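Local coordinates for protein glycosyl hydrolase (PDB 5NDX) that probably hydrolyses O-glycosidic bonds as a family 39 glycoside hydrolase, a bacterial counterpart of human alpha-L-iduronidase, at residues Y140-D148 and K157-A165. The protein carries 2 engineered substitutions. Residues are numbered along the deposited sequence; the frame is centred on the assembly and turned at random.
Engineered in segment 140-148: Q146 (natural residue Glu). With 8U8 ((2~{R},3~{S},4~{S},5~{R},6~{S})-6-(4-methyl-2-oxidanylidene-chromen-7-yl)oxy-3,4,5-tris(oxidanyl)oxane-2-carboxylic acid), chain N; 8U8 ((2~{R},3~{S},4~{S},5~{R},6~{S})-6-(4-methyl-2-oxidanylidene-chromen-7-yl)oxy-3,4,5-tris(oxidanyl)oxane-2-carboxylic acid), chain M.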
loop_
_atom_site.group_PDB
_atom_site.type_symbol
_atom_site.label_atom_id
_atom_site.label_comp_id
_atom_site.label_asym_id
_atom_site.label_seq_id
_atom_site.Cartn_x
_atom_site.Cartn_y
_atom_site.Cartn_z
ATOM N N TYR A 140 -4.712 -8.038 12.587
ATOM C CA TYR A 140 -3.705 -9.082 12.829
ATOM C C TYR A 140 -2.740 -8.535 13.856
ATOM O O TYR A 140 -2.412 -7.372 13.813
ATOM C CB TYR A 140 -2.980 -9.526 11.549
ATOM C CG TYR A 140 -3.918 -10.175 10.578
ATOM C CD1 TYR A 140 -4.688 -9.414 9.722
ATOM C CD2 TYR A 140 -4.090 -11.550 10.563
ATOM C CE1 TYR A 140 -5.621 -10.015 8.872
ATOM C CE2 TYR A 140 -4.998 -12.173 9.682
ATOM C CZ TYR A 140 -5.788 -11.410 8.865
ATOM O OH TYR A 140 -6.709 -12.033 7.998
ATOM N N PHE A 141 -2.323 -9.386 14.793
ATOM C CA PHE A 141 -1.351 -9.029 15.810
ATOM C C PHE A 141 -0.080 -9.768 15.528
ATOM O O PHE A 141 -0.121 -10.918 15.110
ATOM C CB PHE A 141 -1.855 -9.395 17.204
ATOM C CG PHE A 141 -3.027 -8.587 17.615
ATOM C CD1 PHE A 141 -2.835 -7.355 18.237
ATOM C CD2 PHE A 141 -4.304 -8.986 17.266
ATOM C CE1 PHE A 141 -3.927 -6.564 18.585
ATOM C CE2 PHE A 141 -5.397 -8.192 17.579
ATOM C CZ PHE A 141 -5.200 -6.989 18.244
ATOM N N GLU A 142 1.034 -9.091 15.772
ATOM C CA GLU A 142 2.362 -9.610 15.459
ATOM C C GLU A 142 3.318 -9.371 16.595
ATOM O O GLU A 142 3.196 -8.388 17.331
ATOM C CB GLU A 142 2.968 -8.872 14.238
ATOM C CG GLU A 142 3.987 -9.717 13.527
ATOM C CD GLU A 142 4.643 -9.027 12.345
ATOM O OE1 GLU A 142 4.590 -7.800 12.293
ATOM O OE2 GLU A 142 5.233 -9.714 11.503
ATOM N N THR A 143 4.310 -10.230 16.684
ATOM C CA THR A 143 5.458 -9.959 17.554
ATOM C C THR A 143 6.207 -8.697 17.140
ATOM O O THR A 143 6.163 -8.233 15.982
ATOM C CB THR A 143 6.560 -11.009 17.439
ATOM O OG1 THR A 143 6.964 -11.069 16.057
ATOM C CG2 THR A 143 6.103 -12.330 17.934
ATOM N N THR A 144 6.940 -8.218 18.130
ATOM C CA THR A 144 7.759 -7.034 18.088
ATOM C C THR A 144 8.752 -7.275 17.017
ATOM O O THR A 144 9.290 -8.391 16.840
ATOM C CB THR A 144 8.486 -6.778 19.478
ATOM O OG1 THR A 144 8.769 -5.388 19.681
ATOM C CG2 THR A 144 9.773 -7.608 19.617
ATOM N N ASN A 145 9.028 -6.180 16.353
ATOM C CA ASN A 145 9.778 -6.183 15.128
ATOM C C ASN A 145 11.211 -6.698 15.373
ATOM O O ASN A 145 11.749 -6.652 16.517
ATOM C CB ASN A 145 9.800 -4.770 14.544
ATOM C CG ASN A 145 10.436 -4.721 13.170
ATOM O OD1 ASN A 145 10.006 -5.437 12.239
ATOM N ND2 ASN A 145 11.510 -3.913 13.046
ATOM N N GLN A 146 11.783 -7.217 14.284
ATOM C CA GLN A 146 13.057 -7.862 14.298
ATOM C C GLN A 146 13.051 -8.727 15.553
ATOM O O GLN A 146 12.297 -9.707 15.628
ATOM C CB GLN A 146 14.208 -6.837 14.243
ATOM C CG GLN A 146 14.704 -6.521 12.836
ATOM C CD GLN A 146 14.293 -5.145 12.304
ATOM O OE1 GLN A 146 14.518 -4.119 12.952
ATOM N NE2 GLN A 146 13.721 -5.121 11.106
ATOM N N ALA A 147 13.760 -8.263 16.571
ATOM C CA ALA A 147 14.305 -9.109 17.608
ATOM C C ALA A 147 15.648 -9.823 17.244
ATOM O O ALA A 147 16.372 -10.277 18.135
ATOM C CB ALA A 147 13.275 -10.073 18.185
ATOM N N ASP A 148 15.992 -9.886 15.960
ATOM C CA ASP A 148 17.312 -10.349 15.508
ATOM C C ASP A 148 18.064 -9.154 14.878
ATOM O O ASP A 148 18.484 -9.212 13.727
ATOM C CB ASP A 148 17.154 -11.545 14.554
ATOM C CG ASP A 148 16.552 -11.168 13.284
ATOM O OD1 ASP A 148 15.810 -10.192 13.221
ATOM O OD2 ASP A 148 16.777 -11.854 12.338
ATOM N N LYS A 157 15.296 -16.749 25.411
ATOM C CA LYS A 157 14.308 -17.163 26.399
ATOM C C LYS A 157 13.352 -16.018 26.701
ATOM O O LYS A 157 12.164 -16.238 26.800
ATOM C CB LYS A 157 14.963 -17.647 27.711
ATOM C CG LYS A 157 14.294 -18.878 28.326
ATOM C CD LYS A 157 14.914 -20.185 27.787
ATOM C CE LYS A 157 14.499 -21.433 28.577
ATOM N NZ LYS A 157 13.078 -21.810 28.308
ATOM N N GLY A 158 13.899 -14.814 26.876
ATOM C CA GLY A 158 13.103 -13.593 27.013
ATOM C C GLY A 158 12.073 -13.456 25.881
ATOM O O GLY A 158 10.901 -13.234 26.157
ATOM N N TYR A 159 12.538 -13.665 24.643
ATOM C CA TYR A 159 11.733 -13.553 23.419
ATOM C C TYR A 159 10.590 -14.543 23.434
ATOM O O TYR A 159 9.441 -14.186 23.210
ATOM C CB TYR A 159 12.571 -13.768 22.141
ATOM C CG TYR A 159 11.773 -13.408 20.891
ATOM C CD1 TYR A 159 11.592 -12.074 20.521
ATOM C CD2 TYR A 159 11.120 -14.383 20.137
ATOM C CE1 TYR A 159 10.815 -11.726 19.420
ATOM C CE2 TYR A 159 10.354 -14.035 19.027
ATOM C CZ TYR A 159 10.205 -12.706 18.686
ATOM O OH TYR A 159 9.457 -12.344 17.616
ATOM N N THR A 160 10.928 -15.778 23.750
ATOM C CA THR A 160 9.979 -16.863 23.772
ATOM C C THR A 160 8.922 -16.690 24.892
ATOM O O THR A 160 7.757 -17.059 24.728
ATOM C CB THR A 160 10.789 -18.184 23.782
ATOM O OG1 THR A 160 10.165 -19.139 22.939
ATOM C CG2 THR A 160 11.009 -18.745 25.162
ATOM N N ASN A 161 9.307 -16.090 26.018
ATOM C CA ASN A 161 8.352 -15.741 27.097
ATOM C C ASN A 161 7.448 -14.562 26.699
ATOM O O ASN A 161 6.287 -14.499 27.078
ATOM C CB ASN A 161 9.082 -15.269 28.365
ATOM C CG ASN A 161 9.867 -16.356 29.073
ATOM O OD1 ASN A 161 9.663 -17.561 28.892
ATOM N ND2 ASN A 161 10.756 -15.906 29.927
ATOM N N TYR A 162 8.063 -13.579 26.058
ATOM C CA TYR A 162 7.352 -12.452 25.441
ATOM C C TYR A 162 6.251 -12.935 24.474
ATOM O O TYR A 162 5.102 -12.474 24.570
ATOM C CB TYR A 162 8.363 -11.493 24.791
ATOM C CG TYR A 162 7.782 -10.639 23.686
ATOM C CD1 TYR A 162 7.039 -9.480 23.971
ATOM C CD2 TYR A 162 7.966 -10.993 22.367
ATOM C CE1 TYR A 162 6.501 -8.708 22.952
ATOM C CE2 TYR A 162 7.434 -10.236 21.345
ATOM C CZ TYR A 162 6.680 -9.112 21.646
ATOM O OH TYR A 162 6.176 -8.400 20.603
ATOM N N TYR A 163 6.584 -13.882 23.595
ATOM C CA TYR A 163 5.596 -14.507 22.673
ATOM C C TYR A 163 4.445 -15.153 23.462
ATOM O O TYR A 163 3.249 -14.905 23.204
ATOM C CB TYR A 163 6.264 -15.534 21.724
ATOM C CG TYR A 163 5.318 -15.985 20.655
ATOM C CD1 TYR A 163 5.135 -15.216 19.502
ATOM C CD2 TYR A 163 4.508 -17.082 20.842
ATOM C CE1 TYR A 163 4.197 -15.556 18.550
ATOM C CE2 TYR A 163 3.574 -17.442 19.910
ATOM C CZ TYR A 163 3.414 -16.670 18.747
ATOM O OH TYR A 163 2.460 -16.994 17.805
ATOM N N ASP A 164 4.815 -15.936 24.477
ATOM C CA ASP A 164 3.850 -16.585 25.380
ATOM C C ASP A 164 2.884 -15.607 25.988
ATOM O O ASP A 164 1.708 -15.886 26.092
ATOM C CB ASP A 164 4.580 -17.313 26.527
ATOM C CG ASP A 164 5.387 -18.507 26.059
ATOM O OD1 ASP A 164 4.994 -19.132 25.064
ATOM O OD2 ASP A 164 6.415 -18.844 26.708
ATOM N N ALA A 165 3.417 -14.469 26.407
ATOM C CA ALA A 165 2.644 -13.410 27.067
ATOM C C ALA A 165 1.695 -12.719 26.085
ATOM O O ALA A 165 0.524 -12.444 26.426
ATOM C CB ALA A 165 3.600 -12.394 27.679
HETATM C C15 8U8 N . -0.728 -11.031 8.801
HETATM C C13 8U8 N . -1.644 -11.814 8.092
HETATM C C14 8U8 N . -1.766 -13.168 8.374
HETATM C C16 8U8 N . -2.728 -13.930 7.726
HETATM O O9 8U8 N . -2.786 -15.133 7.946
HETATM O O8 8U8 N . -3.507 -13.378 6.757
HETATM C C11 8U8 N . -3.437 -12.054 6.506
HETATM C C10 8U8 N . -4.337 -11.578 5.585
HETATM C C12 8U8 N . -2.510 -11.248 7.151
HETATM C C7 8U8 N . -2.517 -9.888 6.841
HETATM C C8 8U8 N . -3.420 -9.403 5.901
HETATM C C9 8U8 N . -4.347 -10.236 5.270
HETATM O O2 8U8 N . -5.227 -9.702 4.363
HETATM C C5 8U8 N . -6.449 -10.425 4.061
HETATM O O1 8U8 N . -6.012 -11.291 2.998
HETATM C C1 8U8 N . -7.004 -12.092 2.317
HETATM C C6 8U8 N . -7.659 -13.143 3.282
HETATM O O7 8U8 N . -7.020 -13.525 4.283
HETATM O O6 8U8 N . -8.821 -13.490 3.021
HETATM C C2 8U8 N . -8.026 -11.110 1.750
HETATM O O5 8U8 N . -9.082 -11.786 1.000
HETATM C C3 8U8 N . -8.628 -10.256 2.890
HETATM O O4 8U8 N . -9.492 -9.315 2.306
HETATM C C4 8U8 N . -7.516 -9.490 3.609
HETATM O O3 8U8 N . -8.017 -8.770 4.738
HETATM C C15 8U8 M . 19.990 -3.187 11.832
HETATM C C13 8U8 M . 19.458 -4.146 10.940
HETATM C C14 8U8 M . 20.160 -5.338 10.746
HETATM C C16 8U8 M . 19.649 -6.329 9.903
HETATM O O9 8U8 M . 20.338 -7.337 9.756
HETATM O O8 8U8 M . 18.456 -6.151 9.230
HETATM C C11 8U8 M . 17.685 -5.044 9.486
HETATM C C10 8U8 M . 16.419 -4.955 8.898
HETATM C C12 8U8 M . 18.185 -4.020 10.335
HETATM C C7 8U8 M . 17.344 -2.920 10.592
HETATM C C8 8U8 M . 16.076 -2.837 10.006
HETATM C C9 8U8 M . 15.606 -3.843 9.146
HETATM O O2 8U8 M . 14.349 -3.822 8.574
HETATM C C5 8U8 M . 13.576 -2.589 8.301
HETATM O O1 8U8 M . 14.434 -1.645 7.642
HETATM C C1 8U8 M . 14.037 -0.329 7.592
HETATM C C6 8U8 M . 14.438 0.055 6.285
HETATM O O7 8U8 M . 14.677 1.246 6.123
HETATM O O6 8U8 M . 14.477 -0.830 5.449
HETATM C C2 8U8 M . 12.504 -0.050 7.651
HETATM O O5 8U8 M . 11.927 -0.345 6.361
HETATM C C3 8U8 M . 11.764 -0.819 8.832
HETATM O O4 8U8 M . 11.312 0.092 9.773
HETATM C C4 8U8 M . 12.691 -1.884 9.498
HETATM O O3 8U8 M . 11.845 -2.778 10.330
#
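In the fourth beta-alpha unit of the TIM barrel, the loop that follows strand 140-142 into the active site packs on helix 155-171 through T143, T144 and A147 against Y159, Y162 and Y163. With CG of Y162 anti to the backbone N (chi1 157°), its hydroxyl reaches the loop and accepts the N-H of T144 (N to OH 2.6 Å, bent at 133°); it is also hydrogen-bonded to L96 O, just after strand 91-95. T143 sits between the ring edge of Y163, its CG2 3.4 Å from CD1 and in the ring plane, and the hydroxyl of Y159, whose OH lies 3.2 Å from OG1, at most a weak bond. A147 CB meets CE1 of Y159 at 3.2 Å. Just beyond T144, N145 ND2 donates to sugar O3 of 8U8 (chain M) at 3.0 Å, as does NE2 of Q146, a poorly ordered engineered glutamine at the predicted proton-donor position. On the strand, the Y140 ring covers the coumarin of 8U8 (chain N), C12 sitting 3.5 Å above the ring centre; an alanine here would probably leave that coumarin face without its aromatic cover. Y162 thus holds the loop backbone while Y159 and Y163 pack on side chains, one step before residues that reach the sugar.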